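Side-chain contacts in trehalose-6-phosphate phosphatase (Cryptococcus neoformans, PDB 5DX9), which belongs to the HAD clan of proteins and, in this structure, holds a magnesium ion and a bound glycan: residues E133-A137 with S138-H142; E115-E118 with I119-Y123. All blocks are in the same frame, centred on the assembly; numbering follows the deposited sequence.

Contact 1: E133-A137 with S138-H142; sequences EVKKA and SITWH. With G6P (6-O-phosphono-alpha-D-glucopyranose), chain B.
Glu-133 presents its carboxylate to the edge of the His-142 imidazole: NE2 of His-142 donates to OE1 of Glu-133 across a refined 2.4 Å, a length so short that it is doubtful. The carboxylate and ring planes are only 24° apart, close to coplanar. OE1 of Glu-133 also accepts from O2 of G6P (3.0 Å) and, weakly, from O3, so a single oxygen gathers imidazole and sugar. Lys-135 supplies the second grip, with NZ giving hydrogen bonds to O3 of G6P (2.9 Å) and to OG1 of Thr-140 (3.1 Å). A bend at chi3 (-77°) carries the ammonium there, and Gly-67 O and a salt bridge to Glu-182 hold it further. CG2 of Thr-140 covers one face of the His-142 ring, offset toward its rim. Strands 131-134 and 139-142 form an antiparallel beta hairpin in which Glu-133 and Thr-140, a hydrogen-bonded pair, share the sugar-binding face. Val-134 and Ile-139, a non-hydrogen-bonded pair, occupy the opposite face, their CG2 methyls 4.2 Å apart. Ser-138 O accepts Lys-135 N at 2.8 Å to close the turn, while Glu-88 binds Lys-136 N, Ala-137 N and Ser-138 OG.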
loop_
_atom_site.group_PDB
_atom_site.type_symbol
_atom_site.label_atom_id
_atom_site.label_comp_id
_atom_site.label_asym_id
_atom_site.label_seq_id
_atom_site.Cartn_x
_atom_site.Cartn_y
_atom_site.Cartn_z
ATOM N N GLU A 133 -15.751 -4.456 -9.871
ATOM C CA GLU A 133 -15.393 -4.991 -8.566
ATOM C C GLU A 133 -15.886 -4.069 -7.462
ATOM O O GLU A 133 -15.158 -3.192 -7.002
ATOM C CB GLU A 133 -13.880 -5.187 -8.456
ATOM C CG GLU A 133 -13.468 -6.591 -8.054
ATOM C CD GLU A 133 -11.967 -6.743 -7.906
ATOM O OE1 GLU A 133 -11.229 -6.300 -8.808
ATOM O OE2 GLU A 133 -11.526 -7.309 -6.887
ATOM N N VAL A 134 -17.132 -4.267 -7.047
ATOM C CA VAL A 134 -17.673 -3.519 -5.923
ATOM C C VAL A 134 -17.088 -4.061 -4.625
ATOM O O VAL A 134 -17.295 -5.221 -4.274
ATOM C CB VAL A 134 -19.208 -3.592 -5.875
ATOM C CG1 VAL A 134 -19.736 -2.858 -4.653
ATOM C CG2 VAL A 134 -19.803 -3.012 -7.149
ATOM N N LYS A 135 -16.336 -3.220 -3.928
ATOM C CA LYS A 135 -15.751 -3.609 -2.655
ATOM C C LYS A 135 -16.474 -2.877 -1.534
ATOM O O LYS A 135 -17.504 -2.248 -1.765
ATOM C CB LYS A 135 -14.246 -3.322 -2.644
ATOM C CG LYS A 135 -13.447 -4.247 -3.560
ATOM C CD LYS A 135 -11.993 -3.812 -3.714
ATOM C CE LYS A 135 -11.877 -2.630 -4.659
ATOM N NZ LYS A 135 -10.465 -2.301 -4.991
ATOM N N LYS A 136 -15.943 -2.956 -0.321
ATOM C CA LYS A 136 -16.656 -2.420 0.831
ATOM C C LYS A 136 -16.609 -0.897 0.908
ATOM O O LYS A 136 -17.581 -0.271 1.325
ATOM C CB LYS A 136 -16.104 -3.032 2.120
ATOM C CG LYS A 136 -16.240 -4.549 2.166
ATOM C CD LYS A 136 -16.046 -5.106 3.569
ATOM C CE LYS A 136 -16.249 -6.617 3.585
ATOM N NZ LYS A 136 -16.082 -7.205 4.946
ATOM N N ALA A 137 -15.494 -0.297 0.503
ATOM C CA ALA A 137 -15.358 1.155 0.557
ATOM C C ALA A 137 -14.784 1.730 -0.740
ATOM O O ALA A 137 -14.462 2.915 -0.812
ATOM C CB ALA A 137 -14.491 1.561 1.741
ATOM N N SER A 138 -14.656 0.887 -1.757
ATOM C CA SER A 138 -14.138 1.321 -3.050
ATOM C C SER A 138 -14.728 0.487 -4.178
ATOM O O SER A 138 -15.243 -0.602 -3.949
ATOM C CB SER A 138 -12.610 1.234 -3.075
ATOM O OG SER A 138 -12.167 -0.092 -2.832
ATOM N N ILE A 139 -14.642 1.000 -5.399
ATOM C CA ILE A 139 -15.148 0.274 -6.554
ATOM C C ILE A 139 -14.165 0.337 -7.716
ATOM O O ILE A 139 -13.666 1.406 -8.066
ATOM C CB ILE A 139 -16.508 0.827 -7.021
ATOM C CG1 ILE A 139 -17.485 0.927 -5.848
ATOM C CG2 ILE A 139 -17.066 -0.037 -8.146
ATOM C CD1 ILE A 139 -18.767 1.674 -6.179
ATOM N N THR A 140 -13.903 -0.816 -8.317
ATOM C CA THR A 140 -12.957 -0.902 -9.419
ATOM C C THR A 140 -13.628 -1.393 -10.693
ATOM O O THR A 140 -14.355 -2.384 -10.674
ATOM C CB THR A 140 -11.791 -1.842 -9.085
ATOM O OG1 THR A 140 -11.140 -1.390 -7.892
ATOM C CG2 THR A 140 -10.791 -1.878 -10.231
ATOM N N TRP A 141 -13.380 -0.689 -11.790
ATOM C CA TRP A 141 -13.829 -1.132 -13.104
ATOM C C TRP A 141 -12.634 -1.627 -13.912
ATOM O O TRP A 141 -11.693 -0.875 -14.167
ATOM C CB TRP A 141 -14.546 -0.001 -13.845
ATOM C CG TRP A 141 -15.076 -0.400 -15.196
ATOM C CD1 TRP A 141 -16.113 -1.255 -15.452
ATOM C CD2 TRP A 141 -14.607 0.053 -16.474
ATOM N NE1 TRP A 141 -16.311 -1.365 -16.808
ATOM C CE2 TRP A 141 -15.399 -0.577 -17.456
ATOM C CE3 TRP A 141 -13.589 0.920 -16.881
ATOM C CZ2 TRP A 141 -15.208 -0.360 -18.820
ATOM C CZ3 TRP A 141 -13.399 1.130 -18.237
ATOM C CH2 TRP A 141 -14.204 0.493 -19.189
ATOM N N HIS A 142 -12.672 -2.899 -14.299
ATOM C CA HIS A 142 -11.592 -3.505 -15.066
ATOM C C HIS A 142 -11.905 -3.522 -16.557
ATOM O O HIS A 142 -13.034 -3.807 -16.952
ATOM C CB HIS A 142 -11.333 -4.935 -14.594
ATOM C CG HIS A 142 -10.909 -5.040 -13.164
ATOM N ND1 HIS A 142 -9.610 -4.840 -12.756
ATOM C CD2 HIS A 142 -11.612 -5.345 -12.043
ATOM C CE1 HIS A 142 -9.529 -5.005 -11.448
ATOM N NE2 HIS A 142 -10.729 -5.311 -10.993
HETATM C C1 G6P B . -6.111 -5.289 -8.409
HETATM C C2 G6P B . -7.472 -5.377 -7.730
HETATM C C3 G6P B . -8.193 -4.044 -7.748
HETATM C C4 G6P B . -7.361 -2.990 -7.046
HETATM C C5 G6P B . -5.866 -2.986 -7.418
HETATM C C6 G6P B . -4.982 -2.589 -6.220
HETATM O O1 G6P B . -6.213 -5.101 -9.823
HETATM O O2 G6P B . -8.254 -6.376 -8.382
HETATM O O3 G6P B . -9.433 -4.139 -7.034
HETATM O O4 G6P B . -7.996 -1.746 -7.374
HETATM O O5 G6P B . -5.321 -4.249 -7.832
HETATM O O6 G6P B . -4.143 -3.692 -5.796
HETATM P P G6P B . -2.728 -3.437 -5.031
HETATM O O1P G6P B . -2.340 -4.622 -4.013
HETATM O O2P G6P B . -1.652 -3.346 -6.044
HETATM O O3P G6P B . -2.871 -2.040 -4.246
#

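Contact 2: E115-E118 with I119-Y123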
loop_
_atom_site.group_PDB
_atom_site.type_symbol
_atom_site.label_atom_id
_atom_site.label_comp_id
_atom_site.label_asym_id
_atom_site.label_seq_id
_atom_site.Cartn_x
_atom_site.Cartn_y
_atom_site.Cartn_z
ATOM N N GLU A 115 -23.675 6.052 -6.921
ATOM C CA GLU A 115 -23.467 6.864 -8.112
ATOM C C GLU A 115 -22.342 6.298 -8.969
ATOM O O GLU A 115 -22.462 6.218 -10.192
ATOM C CB GLU A 115 -23.157 8.313 -7.721
ATOM C CG GLU A 115 -24.230 8.964 -6.857
ATOM C CD GLU A 115 -23.812 10.322 -6.317
ATOM O OE1 GLU A 115 -22.626 10.491 -5.960
ATOM O OE2 GLU A 115 -24.673 11.224 -6.248
ATOM N N VAL A 116 -21.252 5.903 -8.320
ATOM C CA VAL A 116 -20.108 5.343 -9.026
ATOM C C VAL A 116 -20.424 3.966 -9.590
ATOM O O VAL A 116 -20.041 3.652 -10.718
ATOM C CB VAL A 116 -18.872 5.248 -8.113
ATOM C CG1 VAL A 116 -17.841 4.288 -8.700
ATOM C CG2 VAL A 116 -18.272 6.631 -7.904
ATOM N N GLU A 117 -21.122 3.148 -8.804
ATOM C CA GLU A 117 -21.508 1.812 -9.253
ATOM C C GLU A 117 -22.383 1.893 -10.498
ATOM O O GLU A 117 -22.214 1.117 -11.440
ATOM C CB GLU A 117 -22.240 1.047 -8.145
ATOM C CG GLU A 117 -22.678 -0.352 -8.566
ATOM C CD GLU A 117 -23.207 -1.193 -7.414
ATOM O OE1 GLU A 117 -23.413 -0.651 -6.306
ATOM O OE2 GLU A 117 -23.414 -2.407 -7.620
ATOM N N GLU A 118 -23.312 2.845 -10.498
ATOM C CA GLU A 118 -24.208 3.036 -11.633
ATOM C C GLU A 118 -23.414 3.389 -12.887
ATOM O O GLU A 118 -23.692 2.883 -13.975
ATOM C CB GLU A 118 -25.240 4.127 -11.331
ATOM C CG GLU A 118 -26.179 4.426 -12.490
ATOM C CD GLU A 118 -27.077 5.623 -12.229
ATOM O OE1 GLU A 118 -27.972 5.885 -13.059
ATOM O OE2 GLU A 118 -26.890 6.302 -11.194
ATOM N N ILE A 119 -22.414 4.250 -12.727
ATOM C CA ILE A 119 -21.584 4.656 -13.852
ATOM C C ILE A 119 -20.786 3.475 -14.406
ATOM O O ILE A 119 -20.726 3.268 -15.620
ATOM C CB ILE A 119 -20.620 5.787 -13.454
ATOM C CG1 ILE A 119 -21.403 7.071 -13.164
ATOM C CG2 ILE A 119 -19.599 6.027 -14.553
ATOM C CD1 ILE A 119 -20.535 8.236 -12.723
ATOM N N PHE A 120 -20.188 2.698 -13.511
ATOM C CA PHE A 120 -19.356 1.573 -13.920
ATOM C C PHE A 120 -20.199 0.443 -14.502
ATOM O O PHE A 120 -19.755 -0.267 -15.405
ATOM C CB PHE A 120 -18.522 1.061 -12.743
ATOM C CG PHE A 120 -17.320 1.914 -12.438
ATOM C CD1 PHE A 120 -16.855 2.835 -13.364
ATOM C CD2 PHE A 120 -16.653 1.791 -11.230
ATOM C CE1 PHE A 120 -15.751 3.618 -13.086
ATOM C CE2 PHE A 120 -15.549 2.572 -10.946
ATOM C CZ PHE A 120 -15.096 3.486 -11.873
ATOM N N LYS A 121 -21.412 0.279 -13.984
ATOM C CA LYS A 121 -22.346 -0.691 -14.545
ATOM C C LYS A 121 -22.696 -0.294 -15.967
ATOM O O LYS A 121 -22.778 -1.137 -16.859
ATOM C CB LYS A 121 -23.618 -0.793 -13.702
ATOM C CG LYS A 121 -23.530 -1.755 -12.532
ATOM C CD LYS A 121 -24.875 -1.861 -11.833
ATOM C CE LYS A 121 -24.811 -2.787 -10.635
ATOM N NZ LYS A 121 -26.083 -2.749 -9.858
ATOM N N TYR A 122 -22.908 1.003 -16.161
ATOM C CA TYR A 122 -23.192 1.549 -17.476
ATOM C C TYR A 122 -22.118 1.129 -18.467
ATOM O O TYR A 122 -22.421 0.651 -19.561
ATOM C CB TYR A 122 -23.284 3.075 -17.417
ATOM C CG TYR A 122 -23.401 3.732 -18.771
ATOM C CD1 TYR A 122 -24.643 4.047 -19.303
ATOM C CD2 TYR A 122 -22.273 4.036 -19.520
ATOM C CE1 TYR A 122 -24.759 4.645 -20.540
ATOM C CE2 TYR A 122 -22.379 4.630 -20.762
ATOM C CZ TYR A 122 -23.626 4.934 -21.266
ATOM O OH TYR A 122 -23.743 5.530 -22.500
ATOM N N TYR A 123 -20.862 1.306 -18.075
ATOM C CA TYR A 123 -19.742 1.034 -18.966
ATOM C C TYR A 123 -19.399 -0.446 -19.036
ATOM O O TYR A 123 -18.833 -0.900 -20.025
ATOM C CB TYR A 123 -18.515 1.840 -18.541
ATOM C CG TYR A 123 -18.625 3.291 -18.927
ATOM C CD1 TYR A 123 -18.290 3.714 -20.204
ATOM C CD2 TYR A 123 -19.090 4.236 -18.024
ATOM C CE1 TYR A 123 -18.399 5.042 -20.567
ATOM C CE2 TYR A 123 -19.208 5.564 -18.379
ATOM C CZ TYR A 123 -18.861 5.964 -19.652
ATOM O OH TYR A 123 -18.972 7.290 -20.011
#
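Lys-121 N donates to Glu-117 O at 2.8 Å, one of four successive i to i+4 backbone bonds that define this part of an alpha helix. The others link Ile-119 to Glu-115, Phe-120 to Val-116 and Tyr-122 to Glu-118. Glu-117 and Lys-121 are joined a second time through their side chains, which run alongside each other in the same direction. The glutamate starts out with CG anti to the backbone N (chi1 179°), and both chains are extended beyond CG. OE2 of Glu-117 meets NZ of Lys-121 in a salt bridge of 3.5 Å, but it lies slightly nearer the methylene CE of Lys-121, at 3.3 Å, so the carboxylate rests beside the end of the lysine chain and does not face the ammonium squarely. At its base the same lysine brings CB and CG against Glu-117 O.

One turn apart on another side of the helix, Val-116 and Phe-120 also lie side by side. CG1 of Val-116 approaches the ring obliquely at CE2 of Phe-120, 3.6 Å away, and is almost as close to CD2. Ile-119 places CG1 3.3 Å from Glu-115 O, covering that carbonyl with aliphatic carbon. The carboxylate of Glu-115 turns to Arg-170 in a salt bridge. Farther along, CD2 of Tyr-122 stands over the centre of the Tyr-123 ring, and Tyr-122 also makes a cation-pi contact with Arg-126.

Helix 112-125 is amphipathic here. Val-116 and Phe-120 are buried against Ile-139 of strand 139-142 and Val-183 of strand 180-185, Ile-119 and Phe-120 meet Leu-162 of helix 148-166, and Glu-117 touches Val-134 at the edge strand 131-134.

In the fold
Contact 2 comes first along the chain, within helix 112-125; the next element is strand 131-134, which opens the hairpin of contact 1. Their centres lie about 11 Å apart, on the same side of the chain's centre, and both belong to the part of the protein built on the four-stranded antiparallel sheet. The two touch directly: Phe-120 CD2 packs 3.6 Å from Ile-139 CG2, and Val-116 CG1 lies 3.7 Å from Ile-139 CD1, while the rings of Phe-120 and Trp-141 also meet. The helix thus backs one face of the hairpin, whose other face carries the G6P-binding side chains, placing contact 2 behind the pocket and contact 1 in its wall.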